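Local coordinates for protein dihydrophenazinedicarboxylate synthase (PDB 4HMW) that catalyses FMN-dependent, oxygen-consuming oxidations in the terminal steps of phenazine antibiotic biosynthesis, at residues B[15-20]-B[189-194]; B[31-36]-B[185-190]. All blocks are in the same frame, centred on the assembly; numbering follows the deposited sequence.

Contact 1 (B[15-20]-B[189-194]); sequences SVDVLF and AASSDR
The carboxylate of D17 reaches the first residues of the type I turn S191–R194 and is held there by both of its oxygens. OD1 accepts the backbone N of S192 at 2.9 Å; the N-H...O angle of 161° makes the bond fairly straight, though the donor lies on the syn side and 35° out of the carboxylate plane. OD2 accepts the hydroxyl OG of S192 at 2.8 Å through its syn lone pair. D17 CG lies anti to its carbonyl carbon, beside the backbone N (chi1 -53°), which turns the carboxylate toward S192, while S192 OG stands between N and the carbonyl carbon of its residue.

A backbone bond lies next to it, D17 N to A190 O at 3.0 Å. The apolar contacts beside these polar links are few: V16 CG2 lies 4.0 Å from S192 CB, and CD2 of the F20 ring meets A189 CB obliquely, also at 4.0 Å.

Water forms the next shell. Two molecules donate to D17 OD1; one also donates to S192 OG and accepts D193 N, the other joins OD1 to S191 OG. A third spans V18 N and A190 O. Further out, R197 of the same chain donates to the carbonyl oxygens of V18, A189 and A190, while S191 OG bonds to the carbonyl of L195 and D193 makes a salt bridge to R156 of the second subunit.

OD1 receives three donors, S192 N and two waters, and OD2 receives S192 OG; this would favour the charged form of D17, and the serine fixes the rotation of the carboxylate. The N-terminal loop is thereby tied by three direct hydrogen bonds, three bound waters and a few apolar contacts to the turn between strands 184-189 and 197-204.

Contact 2 (B[31-36]-B[185-190]); sequences ITLLKR and MEFWAA. With FMN (flavin mononucleotide), chain C.
L33 and F187 make the principal contact, a CH-pi interaction. The methyl CD2 of L33 sits over the middle of the F187 ring, 3.6 Å from its centroid and only 7° off the ring normal, and CG leans over the same ring toward CE2 at 3.6 Å. The leucine and phenylalanine side chains run alongside each other, pointing opposite ways. L34 CA lies at the ring's edge, in plane.

The remaining packing is aliphatic and thioether. M185 is bent at its last torsion (chi3 49°), bringing CE to 4.0 Å from L34 CB, while SD lies 4.4 Å from I31 CD1. No hydrogen bond crosses between the segments.

M185 and F187 turn to the helix, whereas W188 belongs to the flavin pocket: its CH2 is 3.4 Å from the C8M methyl of FMN.

This is helix-on-sheet packing in the FMN-binding beta-barrel fold of the pyridoxamine 5'-phosphate oxidase family. The axes of segments 31-36 and 185-189 approach to 10.0 Å and run at 37° to each other, the helix packing on one face of the antiparallel sheet. Strands 109-119 and 197-204 flank strand 184-189; I111 packs against L34, M185 and F187, L199 against L33, and W37 of the same helix meets the F187 ring edge-to-face.

In the fold
Both contacts draw on overlapping parts of one run of chain, strand 184-189 and the turn after it, and share A189 and A190; their centres lie about 14 Å apart. F20 connects them directly: its CZ is 4.0 Å from F187 CB and its CE1 4.0 Å from L33 CD2, so the N-terminal loop of contact 1 continues the apolar core of contact 2. The FMN is on the other side of the strand from that core. The A190 side chain comes within about 6 Å of it, and the F187 side chain is about 7 Å from that of R198, an FMN-binding residue. Residues of the second subunit hydrogen-bond to this FMN, placing both contacts beside a dimer-interface cofactor site.

Contact 1 (B[15-20]-B[189-194])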
loop_
_atom_site.group_PDB
_atom_site.type_symbol
_atom_site.label_atom_id
_atom_site.label_comp_id
_atom_site.label_asym_id
_atom_site.label_seq_id
_atom_site.Cartn_x
_atom_site.Cartn_y
_atom_site.Cartn_z
ATOM N N SER B 15 5.282 15.277 12.237
ATOM C CA SER B 15 4.566 14.101 11.773
ATOM C C SER B 15 3.865 13.420 12.942
ATOM O O SER B 15 3.471 12.265 12.866
ATOM C CB SER B 15 5.556 13.168 11.101
ATOM O OG SER B 15 6.825 13.339 11.697
ATOM N N VAL B 16 3.728 14.137 14.057
ATOM C CA VAL B 16 2.930 13.619 15.173
ATOM C C VAL B 16 2.004 14.748 15.628
ATOM O O VAL B 16 2.279 15.943 15.386
ATOM C CB VAL B 16 3.811 13.118 16.351
ATOM C CG1 VAL B 16 4.512 11.790 16.020
ATOM C CG2 VAL B 16 4.818 14.197 16.746
ATOM N N ASP B 17 0.905 14.358 16.254
ATOM C CA ASP B 17 -0.018 15.291 16.875
ATOM C C ASP B 17 -0.643 16.304 15.903
ATOM O O ASP B 17 -0.977 17.421 16.307
ATOM C CB ASP B 17 0.680 15.997 18.048
ATOM C CG ASP B 17 1.299 15.004 19.025
ATOM O OD1 ASP B 17 0.696 13.919 19.230
ATOM O OD2 ASP B 17 2.390 15.320 19.585
ATOM N N VAL B 18 -0.882 15.921 14.647
ATOM C CA VAL B 18 -1.691 16.810 13.835
ATOM C C VAL B 18 -3.100 16.887 14.425
ATOM O O VAL B 18 -3.530 16.006 15.159
ATOM C CB VAL B 18 -1.705 16.475 12.364
ATOM C CG1 VAL B 18 -0.237 16.382 11.877
ATOM C CG2 VAL B 18 -2.542 15.240 12.091
ATOM N N LEU B 19 -3.796 17.979 14.141
ATOM C CA LEU B 19 -5.108 18.168 14.708
ATOM C C LEU B 19 -6.074 17.229 13.999
ATOM O O LEU B 19 -5.957 16.980 12.793
ATOM C CB LEU B 19 -5.583 19.588 14.500
ATOM C CG LEU B 19 -6.701 20.002 15.447
ATOM C CD1 LEU B 19 -6.140 20.396 16.817
ATOM C CD2 LEU B 19 -7.554 21.152 14.805
ATOM N N PHE B 20 -7.056 16.752 14.730
ATOM C CA PHE B 20 -7.988 15.742 14.194
ATOM C C PHE B 20 -9.249 15.867 15.055
ATOM O O PHE B 20 -9.599 14.970 15.794
ATOM C CB PHE B 20 -7.333 14.379 14.308
ATOM C CG PHE B 20 -8.126 13.217 13.702
ATOM C CD1 PHE B 20 -9.280 13.415 12.945
ATOM C CD2 PHE B 20 -7.682 11.916 13.902
ATOM C CE1 PHE B 20 -9.958 12.335 12.407
ATOM C CE2 PHE B 20 -8.365 10.842 13.373
ATOM C CZ PHE B 20 -9.517 11.049 12.627
ATOM N N ALA B 189 -3.986 8.770 12.716
ATOM C CA ALA B 189 -3.100 9.916 12.871
ATOM C C ALA B 189 -2.194 9.685 14.063
ATOM O O ALA B 189 -2.649 9.486 15.173
ATOM C CB ALA B 189 -3.879 11.183 13.038
ATOM N N ALA B 190 -0.901 9.748 13.813
ATOM C CA ALA B 190 0.113 9.461 14.827
ATOM C C ALA B 190 0.047 10.473 15.969
ATOM O O ALA B 190 -0.256 11.667 15.773
ATOM C CB ALA B 190 1.503 9.504 14.200
ATOM N N SER B 191 0.383 9.981 17.157
ATOM C CA SER B 191 0.478 10.779 18.384
ATOM C C SER B 191 1.826 10.553 18.988
ATOM O O SER B 191 2.303 9.426 19.029
ATOM C CB SER B 191 -0.529 10.301 19.398
ATOM O OG SER B 191 -1.841 10.458 18.919
ATOM N N SER B 192 2.442 11.610 19.502
ATOM C CA SER B 192 3.752 11.430 20.126
ATOM C C SER B 192 3.728 10.527 21.366
ATOM O O SER B 192 4.763 9.928 21.682
ATOM C CB SER B 192 4.416 12.771 20.420
ATOM O OG SER B 192 3.653 13.516 21.351
ATOM N N ASP B 193 2.599 10.446 22.083
ATOM C CA ASP B 193 2.509 9.573 23.269
ATOM C C ASP B 193 2.166 8.125 22.874
ATOM O O ASP B 193 1.919 7.303 23.739
ATOM C CB ASP B 193 1.523 10.132 24.359
ATOM C CG ASP B 193 0.053 10.206 23.896
ATOM O OD1 ASP B 193 -0.303 9.694 22.808
ATOM O OD2 ASP B 193 -0.757 10.836 24.629
ATOM N N ARG B 194 2.139 7.863 21.559
ATOM C CA ARG B 194 1.902 6.525 20.988
ATOM C C ARG B 194 0.444 6.056 21.039
ATOM O O ARG B 194 0.114 4.974 20.544
ATOM C CB ARG B 194 2.812 5.455 21.639
ATOM C CG ARG B 194 4.311 5.646 21.343
ATOM C CD ARG B 194 5.164 4.549 21.931
ATOM N NE ARG B 194 6.585 4.838 21.767
ATOM C CZ ARG B 194 7.371 4.307 20.834
ATOM N NH1 ARG B 194 6.896 3.439 19.960
ATOM N NH2 ARG B 194 8.649 4.643 20.795
HETATM O O HOH W 1 0.691 12.766 21.839
HETATM O O HOH W 2 -1.951 13.360 19.375
HETATM O O HOH W 3 -0.274 13.167 13.364
#

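Contact 2 (B[31-36]-B[185-190])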
loop_
_atom_site.group_PDB
_atom_site.type_symbol
_atom_site.label_atom_id
_atom_site.label_comp_id
_atom_site.label_asym_id
_atom_site.label_seq_id
_atom_site.Cartn_x
_atom_site.Cartn_y
_atom_site.Cartn_z
ATOM N N ILE B 31 -16.300 10.086 3.112
ATOM C CA ILE B 31 -15.695 10.794 1.992
ATOM C C ILE B 31 -15.486 12.271 2.323
ATOM O O ILE B 31 -14.515 12.888 1.866
ATOM C CB ILE B 31 -16.527 10.657 0.717
ATOM C CG1 ILE B 31 -16.576 9.197 0.261
ATOM C CG2 ILE B 31 -15.943 11.480 -0.367
ATOM C CD1 ILE B 31 -15.238 8.617 -0.159
ATOM N N THR B 32 -16.383 12.832 3.137
ATOM C CA THR B 32 -16.243 14.221 3.569
ATOM C C THR B 32 -14.901 14.402 4.299
ATOM O O THR B 32 -14.194 15.382 4.077
ATOM C CB THR B 32 -17.394 14.623 4.520
ATOM O OG1 THR B 32 -18.646 14.499 3.833
ATOM C CG2 THR B 32 -17.237 16.041 5.045
ATOM N N LEU B 33 -14.553 13.442 5.157
ATOM C CA LEU B 33 -13.331 13.524 5.954
ATOM C C LEU B 33 -12.113 13.255 5.068
ATOM O O LEU B 33 -11.076 13.894 5.211
ATOM C CB LEU B 33 -13.380 12.542 7.131
ATOM C CG LEU B 33 -12.221 12.589 8.124
ATOM C CD1 LEU B 33 -12.067 13.982 8.688
ATOM C CD2 LEU B 33 -12.369 11.569 9.266
ATOM N N LEU B 34 -12.255 12.320 4.132
ATOM C CA LEU B 34 -11.185 12.069 3.169
ATOM C C LEU B 34 -10.810 13.339 2.421
ATOM O O LEU B 34 -9.638 13.668 2.281
ATOM C CB LEU B 34 -11.602 10.961 2.194
ATOM C CG LEU B 34 -10.736 10.677 0.970
ATOM C CD1 LEU B 34 -9.343 10.283 1.390
ATOM C CD2 LEU B 34 -11.423 9.567 0.110
ATOM N N LYS B 35 -11.808 14.058 1.938
ATOM C CA LYS B 35 -11.530 15.294 1.225
ATOM C C LYS B 35 -10.882 16.346 2.105
ATOM O O LYS B 35 -10.013 17.104 1.641
ATOM C CB LYS B 35 -12.781 15.843 0.563
ATOM C CG LYS B 35 -13.313 14.970 -0.569
ATOM C CD LYS B 35 -14.528 15.637 -1.258
ATOM C CE LYS B 35 -15.037 14.751 -2.354
ATOM N NZ LYS B 35 -16.369 15.171 -2.815
ATOM N N ARG B 36 -11.313 16.418 3.363
ATOM C CA ARG B 36 -10.738 17.414 4.268
ATOM C C ARG B 36 -9.269 17.103 4.492
ATOM O O ARG B 36 -8.418 17.990 4.455
ATOM C CB ARG B 36 -11.465 17.418 5.613
ATOM C CG ARG B 36 -12.800 18.128 5.625
ATOM C CD ARG B 36 -13.359 18.195 7.057
ATOM N NE ARG B 36 -14.799 18.400 7.027
ATOM C CZ ARG B 36 -15.603 18.228 8.063
ATOM N NH1 ARG B 36 -15.098 17.857 9.228
ATOM N NH2 ARG B 36 -16.918 18.434 7.924
ATOM N N MET B 185 -13.723 2.507 5.873
ATOM C CA MET B 185 -12.537 3.361 5.853
ATOM C C MET B 185 -11.947 3.521 7.236
ATOM O O MET B 185 -12.652 3.506 8.202
ATOM C CB MET B 185 -12.879 4.746 5.319
ATOM C CG MET B 185 -13.271 4.685 3.885
ATOM S SD MET B 185 -13.580 6.250 3.101
ATOM C CE MET B 185 -12.191 7.183 3.529
ATOM N N GLU B 186 -10.633 3.666 7.318
ATOM C CA GLU B 186 -10.019 4.029 8.587
ATOM C C GLU B 186 -9.136 5.209 8.389
ATOM O O GLU B 186 -8.392 5.312 7.368
ATOM C CB GLU B 186 -9.143 2.917 9.208
ATOM C CG GLU B 186 -8.604 3.394 10.608
ATOM C CD GLU B 186 -7.449 2.584 11.242
ATOM O OE1 GLU B 186 -7.246 1.376 10.897
ATOM O OE2 GLU B 186 -6.757 3.169 12.130
ATOM N N PHE B 187 -9.214 6.107 9.366
ATOM C CA PHE B 187 -8.387 7.302 9.419
ATOM C C PHE B 187 -7.476 7.144 10.615
ATOM O O PHE B 187 -7.950 6.925 11.730
ATOM C CB PHE B 187 -9.287 8.502 9.582
ATOM C CG PHE B 187 -10.144 8.770 8.374
ATOM C CD1 PHE B 187 -11.337 8.084 8.213
ATOM C CD2 PHE B 187 -9.769 9.688 7.418
ATOM C CE1 PHE B 187 -12.119 8.274 7.119
ATOM C CE2 PHE B 187 -10.576 9.905 6.314
ATOM C CZ PHE B 187 -11.760 9.186 6.168
ATOM N N TRP B 188 -6.175 7.244 10.387
ATOM C CA TRP B 188 -5.151 7.051 11.436
ATOM C C TRP B 188 -4.222 8.250 11.513
ATOM O O TRP B 188 -3.719 8.697 10.496
ATOM C CB TRP B 188 -4.341 5.822 11.073
ATOM C CG TRP B 188 -3.267 5.335 12.035
ATOM C CD1 TRP B 188 -3.381 4.301 12.903
ATOM C CD2 TRP B 188 -1.927 5.821 12.183
ATOM N NE1 TRP B 188 -2.211 4.085 13.575
ATOM C CE2 TRP B 188 -1.283 4.982 13.137
ATOM C CE3 TRP B 188 -1.184 6.823 11.563
ATOM C CZ2 TRP B 188 0.036 5.164 13.523
ATOM C CZ3 TRP B 188 0.142 6.981 11.936
ATOM C CH2 TRP B 188 0.735 6.158 12.904
ATOM N N ALA B 189 -3.986 8.770 12.716
ATOM C CA ALA B 189 -3.100 9.916 12.871
ATOM C C ALA B 189 -2.194 9.685 14.063
ATOM O O ALA B 189 -2.649 9.486 15.173
ATOM C CB ALA B 189 -3.879 11.183 13.038
ATOM N N ALA B 190 -0.901 9.748 13.813
ATOM C CA ALA B 190 0.113 9.461 14.827
ATOM C C ALA B 190 0.047 10.473 15.969
ATOM O O ALA B 190 -0.256 11.667 15.773
ATOM C CB ALA B 190 1.503 9.504 14.200
HETATM N N1 FMN C . 1.616 -1.840 13.362
HETATM C C2 FMN C . 2.137 -3.044 13.747
HETATM O O2 FMN C . 1.431 -3.881 14.281
HETATM N N3 FMN C . 3.449 -3.335 13.486
HETATM C C4 FMN C . 4.268 -2.402 12.897
HETATM O O4 FMN C . 5.459 -2.703 12.681
HETATM C C4A FMN C . 3.752 -1.165 12.529
HETATM N N5 FMN C . 4.567 -0.198 11.966
HETATM C C5A FMN C . 3.994 1.015 11.577
HETATM C C6 FMN C . 4.796 1.966 10.984
HETATM C C7 FMN C . 4.261 3.165 10.561
HETATM C C7M FMN C . 5.170 4.158 9.927
HETATM C C8 FMN C . 2.914 3.438 10.769
HETATM C C8M FMN C . 2.308 4.720 10.304
HETATM C C9 FMN C . 2.105 2.487 11.361
HETATM C C9A FMN C . 2.647 1.288 11.809
HETATM N N10 FMN C . 1.847 0.300 12.441
HETATM C C10 FMN C . 2.416 -0.899 12.787
HETATM C "C1'" FMN C . 0.401 0.472 12.738
HETATM C "C2'" FMN C . -0.469 -0.103 11.617
HETATM O "O2'" FMN C . -0.472 0.750 10.462
HETATM C "C3'" FMN C . -1.914 -0.331 12.061
HETATM O "O3'" FMN C . -2.430 0.901 12.521
HETATM C "C4'" FMN C . -2.015 -1.428 13.137
HETATM O "O4'" FMN C . -0.990 -2.384 12.936
HETATM C "C5'" FMN C . -3.406 -2.040 13.190
HETATM O "O5'" FMN C . -3.772 -2.534 11.919
HETATM P P FMN C . -5.020 -3.514 11.739
HETATM O O1P FMN C . -4.629 -4.879 12.271
HETATM O O2P FMN C . -6.190 -2.936 12.550
HETATM O O3P FMN C . -5.255 -3.577 10.269
#